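Local coordinates for ABC transporter periplasmic peptide-binding protein (Pseudoalteromonas, PDB 4QFL), which binds dipeptides such as Ala-Phe in the periplasm and probably delivers them to an ABC transporter for uptake into the cell, at residues A[249-254]-A[267-272]; A[290-295]-A[503-508]; A[320-325]-A[390-395]; A[325-330]-A[384-389]. One frame throughout, in Å; residues are numbered along the deposited sequence. Where two conformers were deposited one is given.

Contact 1 (A[249-254]-A[267-272]); sequences NGTTRI and HPSSAQ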
loop_
_atom_site.group_PDB
_atom_site.type_symbol
_atom_site.label_atom_id
_atom_site.label_comp_id
_atom_site.label_asym_id
_atom_site.label_seq_id
_atom_site.Cartn_x
_atom_site.Cartn_y
_atom_site.Cartn_z
ATOM N N ASN A 249 -11.790 13.867 7.575
ATOM C CA ASN A 249 -12.590 14.587 6.604
ATOM C C ASN A 249 -11.719 15.417 5.680
ATOM O O ASN A 249 -10.988 16.297 6.137
ATOM C CB ASN A 249 -13.625 15.466 7.299
ATOM C CG ASN A 249 -14.554 16.152 6.314
ATOM O OD1 ASN A 249 -15.367 15.506 5.652
ATOM N ND2 ASN A 249 -14.437 17.463 6.214
ATOM N N GLY A 250 -11.806 15.132 4.382
ATOM C CA GLY A 250 -10.976 15.775 3.376
ATOM C C GLY A 250 -11.035 17.295 3.349
ATOM O O GLY A 250 -10.014 17.971 3.298
ATOM N N THR A 251 -12.230 17.849 3.381
ATOM C CA THR A 251 -12.360 19.295 3.315
ATOM C C THR A 251 -11.829 19.974 4.577
ATOM O O THR A 251 -11.348 21.107 4.524
ATOM C CB THR A 251 -13.814 19.710 3.006
ATOM O OG1 THR A 251 -14.690 19.225 4.031
ATOM C CG2 THR A 251 -14.239 19.106 1.670
ATOM N N THR A 252 -11.899 19.283 5.707
ATOM C CA THR A 252 -11.340 19.809 6.944
ATOM C C THR A 252 -9.812 19.900 6.872
ATOM O O THR A 252 -9.208 20.811 7.438
ATOM C CB THR A 252 -11.755 18.952 8.157
ATOM O OG1 THR A 252 -13.179 18.885 8.219
ATOM C CG2 THR A 252 -11.235 19.543 9.460
ATOM N N ARG A 253 -9.183 18.951 6.184
ATOM C CA ARG A 253 -7.733 19.005 6.002
ATOM C C ARG A 253 -7.391 20.201 5.139
ATOM O O ARG A 253 -6.410 20.887 5.383
ATOM C CB ARG A 253 -7.196 17.710 5.398
ATOM C CG ARG A 253 -7.425 16.479 6.297
ATOM C CD ARG A 253 -6.485 15.325 5.938
ATOM N NE ARG A 253 -6.683 14.858 4.569
ATOM C CZ ARG A 253 -7.697 14.089 4.184
ATOM N NH1 ARG A 253 -8.605 13.691 5.061
ATOM N NH2 ARG A 253 -7.796 13.714 2.918
ATOM N N ILE A 254 -8.234 20.480 4.152
ATOM C CA ILE A 254 -8.080 21.681 3.346
ATOM C C ILE A 254 -8.226 22.917 4.230
ATOM O O ILE A 254 -7.391 23.817 4.196
ATOM C CB ILE A 254 -9.132 21.759 2.216
ATOM C CG1 ILE A 254 -9.005 20.564 1.282
ATOM C CG2 ILE A 254 -8.978 23.066 1.413
ATOM C CD1 ILE A 254 -7.776 20.588 0.459
ATOM N N HIS A 267 -3.411 13.858 0.716
ATOM C CA HIS A 267 -4.502 13.641 -0.224
ATOM C C HIS A 267 -5.498 14.795 -0.245
ATOM O O HIS A 267 -6.627 14.639 0.219
ATOM C CB HIS A 267 -5.233 12.336 0.112
ATOM C CG HIS A 267 -4.334 11.140 0.181
ATOM N ND1 HIS A 267 -3.986 10.410 -0.931
ATOM C CD2 HIS A 267 -3.712 10.550 1.230
ATOM C CE1 HIS A 267 -3.185 9.420 -0.575
ATOM N NE2 HIS A 267 -3.012 9.476 0.734
ATOM N N PRO A 268 -5.082 15.960 -0.780
ATOM C CA PRO A 268 -5.986 17.112 -0.882
ATOM C C PRO A 268 -7.210 16.807 -1.744
ATOM O O PRO A 268 -7.105 16.149 -2.775
ATOM C CB PRO A 268 -5.115 18.186 -1.539
ATOM C CG PRO A 268 -4.014 17.447 -2.195
ATOM C CD PRO A 268 -3.750 16.271 -1.319
ATOM N N SER A 269 -8.371 17.280 -1.309
ATOM C CA SER A 269 -9.612 17.044 -2.040
ATOM C C SER A 269 -9.632 17.751 -3.399
ATOM O O SER A 269 -9.429 18.962 -3.489
ATOM C CB SER A 269 -10.816 17.483 -1.205
ATOM O OG SER A 269 -10.893 16.755 0.008
ATOM N N SER A 270 -9.897 16.982 -4.449
ATOM C CA SER A 270 -9.922 17.505 -5.817
ATOM C C SER A 270 -10.689 18.793 -5.923
ATOM O O SER A 270 -10.250 19.723 -6.590
ATOM C CB SER A 270 -10.597 16.512 -6.748
ATOM O OG SER A 270 -10.145 15.209 -6.487
ATOM N N ALA A 271 -11.859 18.835 -5.293
ATOM C CA ALA A 271 -12.756 19.974 -5.438
ATOM C C ALA A 271 -12.087 21.249 -4.959
ATOM O O ALA A 271 -12.478 22.347 -5.347
ATOM C CB ALA A 271 -14.043 19.741 -4.681
ATOM N N GLN A 272 -11.069 21.109 -4.122
ATOM C CA GLN A 272 -10.384 22.279 -3.597
ATOM C C GLN A 272 -8.990 22.532 -4.156
ATOM O O GLN A 272 -8.296 23.427 -3.680
ATOM C CB GLN A 272 -10.347 22.245 -2.069
ATOM C CG GLN A 272 -11.668 22.669 -1.426
ATOM C CD GLN A 272 -12.697 21.563 -1.443
ATOM O OE1 GLN A 272 -12.380 20.416 -1.146
ATOM N NE2 GLN A 272 -13.933 21.896 -1.800
HETATM O O HOH W 1 -7.968 16.990 1.720
#
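I254, in the first turns of helix 250-258, packs against the loop carrying P268, S269 and Q272. Its CB stays back and the branches do the touching. I254 CG2 rests on the Q272 side chain, 3.8 Å from Q272 CB. CG1, anti to the carbonyl carbon (chi1 -60°), passes the same methylene and carries the terminal methyl to the loop backbone, with I254 CD1 3.8 Å from S269 N and 4.1 Å from P268 CB. The Q272 chain runs obliquely across the isoleucine and bends at its second torsion, which brings Q272 OE1 to 3.6 Å from T251 CG2.

At the neighbouring position, R253, the chemistry becomes polar. R253 NH2 donates to H267 O over 3.1 Å with an N-H...O angle of 149°. The oxygen lies near the guanidinium plane, and G250 CA lies above one face, toward its rim. NE and NH1 of the same group bond to A266 O and T247 O, so three sides of the buried guanidinium are held and it can hardly rotate. One water donates to both H267 O and G250 O, its oxygen 2.8 Å from G250 O, and accepts weakly from S269 N.

The arrangement fastens the start of helix 250-258 to the loop leaving strand 264-266. R253 O takes a bond from T265 OG1 in that strand, while I254 and P268 touch L276 and L273 of helix 273-278.

Contact 2 (A[290-295]-A[503-508]); sequences LNIGYW and IAHGMR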
loop_
_atom_site.group_PDB
_atom_site.type_symbol
_atom_site.label_atom_id
_atom_site.label_comp_id
_atom_site.label_asym_id
_atom_site.label_seq_id
_atom_site.Cartn_x
_atom_site.Cartn_y
_atom_site.Cartn_z
ATOM N N LEU A 290 2.628 4.933 -9.810
ATOM C CA LEU A 290 2.139 3.604 -10.144
ATOM C C LEU A 290 0.973 3.239 -9.229
ATOM O O LEU A 290 1.156 2.947 -8.052
ATOM C CB LEU A 290 3.257 2.594 -9.959
ATOM C CG LEU A 290 4.482 2.671 -10.860
ATOM C CD1 LEU A 290 5.593 1.841 -10.253
ATOM C CD2 LEU A 290 4.126 2.186 -12.267
ATOM N N ASN A 291 -0.234 3.282 -9.764
ATOM C CA ASN A 291 -1.403 2.947 -8.977
ATOM C C ASN A 291 -2.522 2.508 -9.882
ATOM O O ASN A 291 -2.491 2.759 -11.083
ATOM C CB ASN A 291 -1.850 4.135 -8.122
ATOM C CG ASN A 291 -2.322 5.312 -8.951
ATOM O OD1 ASN A 291 -1.552 6.226 -9.260
ATOM N ND2 ASN A 291 -3.591 5.305 -9.304
ATOM N N ILE A 292 -3.501 1.828 -9.303
ATOM C CA ILE A 292 -4.712 1.473 -10.027
ATOM C C ILE A 292 -5.923 1.597 -9.128
ATOM O O ILE A 292 -5.889 1.191 -7.970
ATOM C CB ILE A 292 -4.642 0.047 -10.564
ATOM C CG1 ILE A 292 -5.950 -0.309 -11.292
ATOM C CG2 ILE A 292 -4.305 -0.916 -9.442
ATOM C CD1 ILE A 292 -6.082 0.329 -12.659
ATOM N N GLY A 293 -6.976 2.211 -9.656
ATOM C CA GLY A 293 -8.276 2.227 -9.014
ATOM C C GLY A 293 -9.214 1.334 -9.816
ATOM O O GLY A 293 -9.318 1.462 -11.050
ATOM N N TYR A 294 -9.894 0.428 -9.117
ATOM C CA TYR A 294 -10.749 -0.592 -9.743
ATOM C C TYR A 294 -12.100 -0.774 -9.031
ATOM O O TYR A 294 -12.310 -0.314 -7.905
ATOM C CB TYR A 294 -10.018 -1.944 -9.816
ATOM C CG TYR A 294 -9.518 -2.405 -8.466
ATOM C CD1 TYR A 294 -10.408 -2.758 -7.458
ATOM C CD2 TYR A 294 -8.163 -2.462 -8.186
ATOM C CE1 TYR A 294 -9.960 -3.156 -6.211
ATOM C CE2 TYR A 294 -7.711 -2.857 -6.944
ATOM C CZ TYR A 294 -8.614 -3.195 -5.962
ATOM O OH TYR A 294 -8.167 -3.586 -4.734
ATOM N N TRP A 295 -13.015 -1.448 -9.712
ATOM C CA TRP A 295 -14.264 -1.908 -9.112
ATOM C C TRP A 295 -14.155 -3.422 -8.940
ATOM O O TRP A 295 -14.171 -4.174 -9.923
ATOM C CB TRP A 295 -15.425 -1.583 -10.052
ATOM C CG TRP A 295 -16.815 -1.810 -9.517
ATOM C CD1 TRP A 295 -17.208 -1.830 -8.218
ATOM C CD2 TRP A 295 -17.993 -2.015 -10.300
ATOM N NE1 TRP A 295 -18.562 -2.047 -8.141
ATOM C CE2 TRP A 295 -19.065 -2.164 -9.407
ATOM C CE3 TRP A 295 -18.239 -2.092 -11.671
ATOM C CZ2 TRP A 295 -20.370 -2.379 -9.835
ATOM C CZ3 TRP A 295 -19.534 -2.310 -12.101
ATOM C CH2 TRP A 295 -20.584 -2.452 -11.183
ATOM N N ILE A 503 -10.269 0.887 -13.567
ATOM C CA ILE A 503 -10.976 2.086 -13.975
ATOM C C ILE A 503 -10.015 3.166 -14.429
ATOM O O ILE A 503 -10.082 3.602 -15.569
ATOM C CB ILE A 503 -11.898 2.608 -12.876
ATOM C CG1 ILE A 503 -13.067 1.635 -12.701
ATOM C CG2 ILE A 503 -12.411 3.987 -13.234
ATOM C CD1 ILE A 503 -13.493 1.462 -11.279
ATOM N N ALA A 504 -9.099 3.564 -13.554
ATOM C CA ALA A 504 -8.226 4.691 -13.840
ATOM C C ALA A 504 -6.955 4.672 -13.004
ATOM O O ALA A 504 -6.829 3.919 -12.048
ATOM C CB ALA A 504 -8.969 5.981 -13.605
ATOM N N HIS A 505 -6.017 5.530 -13.369
ATOM C CA HIS A 505 -4.816 5.725 -12.584
ATOM C C HIS A 505 -4.744 7.197 -12.206
ATOM O O HIS A 505 -4.832 8.061 -13.079
ATOM C CB HIS A 505 -3.591 5.315 -13.396
ATOM C CG HIS A 505 -3.727 3.974 -14.053
ATOM N ND1 HIS A 505 -4.050 3.825 -15.382
ATOM C CD2 HIS A 505 -3.588 2.724 -13.557
ATOM C CE1 HIS A 505 -4.097 2.538 -15.681
ATOM N NE2 HIS A 505 -3.822 1.851 -14.590
ATOM N N GLY A 506 -4.598 7.483 -10.908
ATOM C CA GLY A 506 -4.571 8.858 -10.432
ATOM C C GLY A 506 -3.190 9.504 -10.417
ATOM O O GLY A 506 -2.163 8.828 -10.560
ATOM N N MET A 507 -3.178 10.831 -10.271
ATOM C CA MET A 507 -1.952 11.587 -9.996
ATOM C C MET A 507 -1.767 11.658 -8.486
ATOM O O MET A 507 -2.743 11.665 -7.731
ATOM C CB MET A 507 -2.036 13.007 -10.574
ATOM C CG MET A 507 -2.028 13.070 -12.093
ATOM S SD MET A 507 -0.451 12.517 -12.743
ATOM C CE MET A 507 0.627 13.669 -11.930
ATOM N N ARG A 508 -0.516 11.689 -8.043
ATOM C CA ARG A 508 -0.224 11.814 -6.625
ATOM C C ARG A 508 -0.097 13.290 -6.230
ATOM O O ARG A 508 0.828 13.965 -6.661
ATOM C CB ARG A 508 1.057 11.052 -6.299
ATOM C CG ARG A 508 1.320 10.894 -4.825
ATOM C CD ARG A 508 2.533 10.025 -4.558
ATOM N NE ARG A 508 2.544 9.589 -3.169
ATOM C CZ ARG A 508 3.299 8.604 -2.708
ATOM N NH1 ARG A 508 4.122 7.970 -3.528
ATOM N NH2 ARG A 508 3.231 8.256 -1.433
#
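I503 and W295 meet where two antiparallel strands run side by side. I503 CG1 stands anti to the carbonyl carbon (chi1 -69°), which lays CD1 along the partner backbone: I503 CD1 is 3.3 Å from W295 N and 3.8 Å from W295 CB. At the other end of the contact the I292 side chain slants across that of H505, its CD1 methyl approaching the imidazole ring obliquely. Y294 points away from 503-508 and packs on L431 and L500.

Between these pairs sits G293, opposite both I503 and A504, a classic beta bulge. G293 N gives A504 O a nearly straight bond of 2.9 Å (168°). G293 O is gripped twice, by I503 N at 2.8 Å in the carbonyl plane and by A504 N at 3.3 Å, the second donor tilted slightly from that plane.

Strand 291-297 lies between strands 500-513 and 428-434, with I292 and Y294 bonded through their backbones to W433 and L431 of the dipeptide pocket. The chemistry of this buried contact is thus divided: I503 packs on W295 and I292 is set against the H505 ring, while two donors on G293 O fix the bulge, whereas N291 O is buried without a partner in the model.

Contact 3 (A[320-325]-A[390-395]); sequences EKIMQA and RKMAEL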
loop_
_atom_site.group_PDB
_atom_site.type_symbol
_atom_site.label_atom_id
_atom_site.label_comp_id
_atom_site.label_asym_id
_atom_site.label_seq_id
_atom_site.Cartn_x
_atom_site.Cartn_y
_atom_site.Cartn_z
ATOM N N GLU A 320 -16.106 7.723 -18.933
ATOM C CA GLU A 320 -15.619 9.028 -19.355
ATOM C C GLU A 320 -16.196 10.154 -18.506
ATOM O O GLU A 320 -15.597 11.221 -18.379
ATOM C CB GLU A 320 -15.866 9.240 -20.850
ATOM C CG GLU A 320 -14.904 8.445 -21.738
ATOM C CD GLU A 320 -13.451 8.905 -21.592
ATOM O OE1 GLU A 320 -13.231 10.120 -21.376
ATOM O OE2 GLU A 320 -12.529 8.059 -21.690
ATOM N N LYS A 321 -17.350 9.898 -17.904
ATOM C CA LYS A 321 -17.981 10.854 -17.006
ATOM C C LYS A 321 -17.293 10.832 -15.647
ATOM O O LYS A 321 -17.239 11.847 -14.949
ATOM C CB LYS A 321 -19.464 10.526 -16.845
ATOM C CG LYS A 321 -20.174 11.309 -15.746
ATOM C CD LYS A 321 -20.199 12.786 -16.056
ATOM C CE LYS A 321 -21.079 13.528 -15.082
ATOM N NZ LYS A 321 -21.161 14.973 -15.430
ATOM N N ILE A 322 -16.779 9.661 -15.275
ATOM C CA ILE A 322 -15.997 9.518 -14.053
ATOM C C ILE A 322 -14.644 10.203 -14.189
ATOM O O ILE A 322 -14.184 10.871 -13.260
ATOM C CB ILE A 322 -15.815 8.039 -13.665
ATOM C CG1 ILE A 322 -17.123 7.489 -13.083
ATOM C CG2 ILE A 322 -14.685 7.887 -12.649
ATOM C CD1 ILE A 322 -17.106 6.009 -12.831
ATOM N N MET A 323 -14.021 10.062 -15.354
ATOM C CA MET A 323 -12.730 10.711 -15.615
ATOM C C MET A 323 -12.784 12.219 -15.406
ATOM O O MET A 323 -11.775 12.855 -15.109
ATOM C CB MET A 323 -12.224 10.384 -17.018
ATOM C CG MET A 323 -11.928 8.898 -17.232
ATOM S SD MET A 323 -11.031 8.109 -15.861
ATOM C CE MET A 323 -9.404 8.826 -15.993
ATOM N N GLN A 324 -13.971 12.789 -15.555
ATOM C CA GLN A 324 -14.139 14.217 -15.357
ATOM C C GLN A 324 -14.732 14.539 -14.000
ATOM O O GLN A 324 -14.170 15.326 -13.255
ATOM C CB GLN A 324 -14.980 14.840 -16.480
ATOM C CG GLN A 324 -14.166 15.210 -17.725
ATOM C CD GLN A 324 -13.290 14.057 -18.218
ATOM O OE1 GLN A 324 -12.071 14.060 -18.014
ATOM N NE2 GLN A 324 -13.911 13.065 -18.870
ATOM N N ALA A 325 -15.867 13.936 -13.677
ATOM C CA ALA A 325 -16.539 14.246 -12.425
ATOM C C ALA A 325 -15.710 13.877 -11.206
ATOM O O ALA A 325 -15.716 14.595 -10.224
ATOM C CB ALA A 325 -17.898 13.565 -12.364
ATOM N N ARG A 390 -16.982 7.976 -3.105
ATOM C CA ARG A 390 -18.395 8.270 -2.858
ATOM C C ARG A 390 -19.040 8.823 -4.107
ATOM O O ARG A 390 -20.064 8.323 -4.552
ATOM C CB ARG A 390 -18.523 9.321 -1.768
ATOM C CG ARG A 390 -19.188 8.859 -0.504
ATOM C CD ARG A 390 -20.710 8.813 -0.596
ATOM N NE ARG A 390 -21.254 8.339 0.681
ATOM C CZ ARG A 390 -22.465 7.818 0.858
ATOM N NH1 ARG A 390 -23.306 7.693 -0.162
ATOM N NH2 ARG A 390 -22.834 7.414 2.066
ATOM N N LYS A 391 -18.449 9.888 -4.645
ATOM C CA LYS A 391 -18.926 10.499 -5.881
ATOM C C LYS A 391 -18.946 9.467 -7.002
ATOM O O LYS A 391 -19.906 9.384 -7.770
ATOM C CB LYS A 391 -18.022 11.666 -6.263
ATOM C CG LYS A 391 -18.342 12.343 -7.577
ATOM C CD LYS A 391 -19.627 13.140 -7.506
ATOM C CE LYS A 391 -19.761 14.100 -8.700
ATOM N NZ LYS A 391 -21.189 14.361 -9.115
ATOM N N MET A 392 -17.883 8.677 -7.098
ATOM C CA MET A 392 -17.826 7.632 -8.105
ATOM C C MET A 392 -18.954 6.618 -7.933
ATOM O O MET A 392 -19.552 6.180 -8.911
ATOM C CB MET A 392 -16.481 6.915 -8.075
ATOM C CG MET A 392 -16.323 5.921 -9.196
ATOM S SD MET A 392 -14.704 5.145 -9.229
ATOM C CE MET A 392 -13.634 6.571 -9.402
ATOM N N ALA A 393 -19.237 6.236 -6.696
ATOM C CA ALA A 393 -20.283 5.255 -6.428
ATOM C C ALA A 393 -21.669 5.814 -6.759
ATOM O O ALA A 393 -22.551 5.088 -7.223
ATOM C CB ALA A 393 -20.220 4.777 -4.972
ATOM N N GLU A 394 -21.855 7.108 -6.525
ATOM C CA GLU A 394 -23.104 7.761 -6.881
ATOM C C GLU A 394 -23.286 7.845 -8.401
ATOM O O GLU A 394 -24.390 7.659 -8.910
ATOM C CB GLU A 394 -23.195 9.146 -6.234
ATOM C CG GLU A 394 -23.294 9.090 -4.713
ATOM C CD GLU A 394 -23.027 10.433 -4.041
ATOM O OE1 GLU A 394 -22.665 11.412 -4.731
ATOM O OE2 GLU A 394 -23.180 10.502 -2.808
ATOM N N LEU A 395 -22.211 8.114 -9.128
ATOM C CA LEU A 395 -22.310 8.133 -10.577
ATOM C C LEU A 395 -22.684 6.751 -11.103
ATOM O O LEU A 395 -23.521 6.616 -11.999
ATOM C CB LEU A 395 -21.012 8.629 -11.209
ATOM C CG LEU A 395 -20.789 10.142 -11.089
ATOM C CD1 LEU A 395 -19.313 10.484 -11.131
ATOM C CD2 LEU A 395 -21.559 10.911 -12.166
#
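This is apolar helix-to-helix packing, in which K321, I322 and A325 of helix 319-325 meet K391, M392 and L395 of helix 389-401. The two segments run roughly antiparallel, at 150°, with axes 10.3 Å apart at their closest.

I322 and M392 form the buried part, their side chains crossing at about a right angle. The methionine leaves its helix extended, with CG anti to the backbone N (chi1 -174°), and bends only at the third torsion (chi3 -59°). I322 CD1 therefore lies 3.7 Å from M392 CG, while I322 CG2 meets the terminal methyl, M392 CE, also at 3.7 Å.

L395 fills the space nearer the surface with both of its methyls. L395 CD1 abuts A325 CB at 3.6 Å and slides past I322 CG1, while L395 CD2 touches K321 CG and CE, each at 3.9 Å. Cut back to an alanine, this position would probably leave a gap between the helices, with the K321 methylenes losing their partner and A325 CB its closest one. K391 adds its CE, 4.1 Å from A325 CB, and the lysine ammonium groups stay apart, NZ of K321 being 6.3 Å from NZ of K391.

Helix 319-325 is touched in turn by I503 and A504 of strand 500-513, through I319 and M323. On another side of helix 389-401, A393 packs on I376, A378, I409 and L430, seating that helix on strands 373-378, 406-410 and 428-434.

Contact 4 (A[325-330]-A[384-389]); sequences AVYYGN and IYNPNA. With PHE (phenylalanine), chain D.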
loop_
_atom_site.group_PDB
_atom_site.type_symbol
_atom_site.label_atom_id
_atom_site.label_comp_id
_atom_site.label_asym_id
_atom_site.label_seq_id
_atom_site.Cartn_x
_atom_site.Cartn_y
_atom_site.Cartn_z
ATOM N N ALA A 325 -15.867 13.936 -13.677
ATOM C CA ALA A 325 -16.539 14.246 -12.425
ATOM C C ALA A 325 -15.710 13.877 -11.206
ATOM O O ALA A 325 -15.716 14.595 -10.224
ATOM C CB ALA A 325 -17.898 13.565 -12.364
ATOM N N VAL A 326 -15.013 12.742 -11.272
ATOM C CA VAL A 326 -14.227 12.258 -10.140
ATOM C C VAL A 326 -12.774 12.670 -10.244
ATOM O O VAL A 326 -12.245 13.284 -9.330
ATOM C CB VAL A 326 -14.295 10.719 -9.982
ATOM C CG1 VAL A 326 -13.440 10.263 -8.806
ATOM C CG2 VAL A 326 -15.734 10.274 -9.773
ATOM N N TYR A 327 -12.130 12.328 -11.356
ATOM C CA TYR A 327 -10.690 12.540 -11.480
ATOM C C TYR A 327 -10.338 13.929 -11.957
ATOM O O TYR A 327 -9.156 14.269 -12.063
ATOM C CB TYR A 327 -10.049 11.486 -12.375
ATOM C CG TYR A 327 -10.076 10.112 -11.752
ATOM C CD1 TYR A 327 -11.200 9.310 -11.854
ATOM C CD2 TYR A 327 -8.987 9.628 -11.042
ATOM C CE1 TYR A 327 -11.236 8.050 -11.274
ATOM C CE2 TYR A 327 -9.011 8.374 -10.465
ATOM C CZ TYR A 327 -10.144 7.593 -10.584
ATOM O OH TYR A 327 -10.183 6.354 -10.006
ATOM N N TYR A 328 -11.363 14.731 -12.237
ATOM C CA TYR A 328 -11.161 16.123 -12.626
ATOM C C TYR A 328 -10.216 16.261 -13.816
ATOM O O TYR A 328 -9.517 17.264 -13.943
ATOM C CB TYR A 328 -10.641 16.939 -11.435
ATOM C CG TYR A 328 -11.726 17.436 -10.515
ATOM C CD1 TYR A 328 -12.545 16.553 -9.819
ATOM C CD2 TYR A 328 -11.937 18.789 -10.339
ATOM C CE1 TYR A 328 -13.543 17.016 -8.983
ATOM C CE2 TYR A 328 -12.935 19.258 -9.502
ATOM C CZ TYR A 328 -13.735 18.370 -8.828
ATOM O OH TYR A 328 -14.721 18.856 -7.999
ATOM N N GLY A 329 -10.200 15.255 -14.683
ATOM C CA GLY A 329 -9.330 15.254 -15.845
ATOM C C GLY A 329 -7.865 14.985 -15.554
ATOM O O GLY A 329 -7.052 14.947 -16.463
ATOM N N ASN A 330 -7.522 14.799 -14.288
ATOM C CA ASN A 330 -6.139 14.547 -13.905
ATOM C C ASN A 330 -5.701 13.070 -14.011
ATOM O O ASN A 330 -4.504 12.764 -13.974
ATOM C CB ASN A 330 -5.895 15.058 -12.480
ATOM C CG ASN A 330 -6.253 16.524 -12.316
ATOM O OD1 ASN A 330 -5.955 17.348 -13.181
ATOM N ND2 ASN A 330 -6.911 16.854 -11.211
ATOM N N ILE A 384 -4.730 8.013 -3.829
ATOM C CA ILE A 384 -4.120 8.359 -5.101
ATOM C C ILE A 384 -4.934 7.803 -6.257
ATOM O O ILE A 384 -5.169 8.492 -7.248
ATOM C CB ILE A 384 -2.708 7.798 -5.202
ATOM C CG1 ILE A 384 -1.837 8.368 -4.087
ATOM C CG2 ILE A 384 -2.103 8.122 -6.566
ATOM C CD1 ILE A 384 -0.499 7.686 -3.981
ATOM N N TYR A 385 -5.355 6.554 -6.136
ATOM C CA TYR A 385 -6.035 5.887 -7.237
ATOM C C TYR A 385 -7.520 6.232 -7.342
ATOM O O TYR A 385 -8.176 5.857 -8.302
ATOM C CB TYR A 385 -5.838 4.379 -7.139
ATOM C CG TYR A 385 -6.106 3.816 -5.766
ATOM C CD1 TYR A 385 -7.390 3.458 -5.384
ATOM C CD2 TYR A 385 -5.079 3.647 -4.852
ATOM C CE1 TYR A 385 -7.643 2.940 -4.132
ATOM C CE2 TYR A 385 -5.325 3.133 -3.594
ATOM C CZ TYR A 385 -6.608 2.776 -3.242
ATOM O OH TYR A 385 -6.864 2.260 -1.997
ATOM N N ASN A 386 -8.044 6.948 -6.356
ATOM C CA ASN A 386 -9.451 7.327 -6.364
ATOM C C ASN A 386 -9.758 8.465 -5.397
ATOM O O ASN A 386 -9.946 8.243 -4.207
ATOM C CB ASN A 386 -10.350 6.122 -6.073
ATOM C CG ASN A 386 -11.814 6.422 -6.317
ATOM O OD1 ASN A 386 -12.224 7.578 -6.335
ATOM N ND2 ASN A 386 -12.604 5.381 -6.510
ATOM N N PRO A 387 -9.793 9.744 -5.979
ATOM C CA PRO A 387 -9.973 10.828 -4.993
ATOM C C PRO A 387 -11.386 11.036 -4.424
ATOM O O PRO A 387 -11.551 11.833 -3.510
ATOM C CB PRO A 387 -9.512 12.079 -5.743
ATOM C CG PRO A 387 -9.937 11.848 -7.134
ATOM C CD PRO A 387 -9.619 10.410 -7.370
ATOM N N ASN A 388 -12.381 10.336 -4.945
ATOM C CA ASN A 388 -13.737 10.443 -4.407
ATOM C C ASN A 388 -14.585 9.205 -4.682
ATOM O O ASN A 388 -15.424 9.210 -5.590
ATOM C CB ASN A 388 -14.432 11.697 -4.956
ATOM C CG ASN A 388 -15.647 12.110 -4.134
ATOM O OD1 ASN A 388 -16.199 11.320 -3.358
ATOM N ND2 ASN A 388 -16.071 13.353 -4.305
ATOM N N ALA A 389 -14.373 8.152 -3.897
ATOM C CA ALA A 389 -15.071 6.890 -4.122
ATOM C C ALA A 389 -16.575 7.078 -3.999
ATOM O O ALA A 389 -17.342 6.434 -4.709
ATOM C CB ALA A 389 -14.589 5.838 -3.144
HETATM N N PHE D . -2.982 0.090 0.303
HETATM C CA PHE D . -4.306 0.662 0.089
HETATM C C PHE D . -4.261 2.157 0.309
HETATM O O PHE D . -4.963 2.909 -0.358
HETATM C CB PHE D . -5.308 0.061 1.069
HETATM C CG PHE D . -5.661 -1.356 0.781
HETATM C CD1 PHE D . -6.014 -1.751 -0.499
HETATM C CD2 PHE D . -5.650 -2.295 1.787
HETATM C CE1 PHE D . -6.352 -3.048 -0.768
HETATM C CE2 PHE D . -5.988 -3.596 1.528
HETATM C CZ PHE D . -6.337 -3.980 0.249
HETATM O OXT PHE D . -3.524 2.640 1.169
#
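V326 and Y327, in the turn that ends helix 319-325, pack against the N386-P387-N388 loop. That loop holds an Asx turn leading into helix 389-401, and the chain on the other side goes straight from Y327 into a type I' beta turn.

V326 comes first. Its CG1, anti to the backbone N (chi1 179°), points into the Asx turn, with V326 CG1 3.8 Å from N386 OD1 and 3.9 Å from N388 O, while V326 O lies 3.5 Å from P387 CG.

Y327 then carries the contact in two ways. P387 CD sits over one face of its ring, 4.1 Å from the centroid of the Y327 ring and 28° off the ring normal, a CH-pi contact in which the two side chains cross at about a right angle. At the ring's edge Y327 OH donates to Y385 O at 2.7 Å, slightly tilted from the carbonyl plane. A phenylalanine in its place would keep the ring over P387 but would probably leave Y385 O without its donor and the loop beside the pocket less firmly fixed. The ring also touches A504 of strand 500-513.

Y328 and G329, both with positive phi, form the middle of the turn, and N330 N closes it on Y327 O at 2.8 Å. N330 OD1 takes a bond from R286.

In segment 384-389, N388 N donates to N386 OD1 over 3.1 Å, and N388 OD1 caps K391 N. Beyond the carbonyl that Y327 holds, Y385 turns its ring edge to the ligand: Y385 OH donates to O of the bound phenylalanine at 2.6 Å.

Overall arrangement
From the N terminus, contact 1 closes first, a short loop that joins helix 250-258 to the chain past strand 264-266, and it is finished before the others begin. Contact 2 opens at 290-295 and closes only at 503-508, some two hundred residues later, so contacts 3 and 4 both fall within its span. Contact 3 joins helix 319-325 to helix 389-401; contact 4 lies within that loop and shares A325 with it. M323 packs on A504 between contacts 2 and 3. Contact 4 touches all three others: N291 packs on Y385, S270 on P387, and G329 N probably bonds to M323 O, linking the paired strands, helices 319-325 and 389-401 and the contact 1 loop.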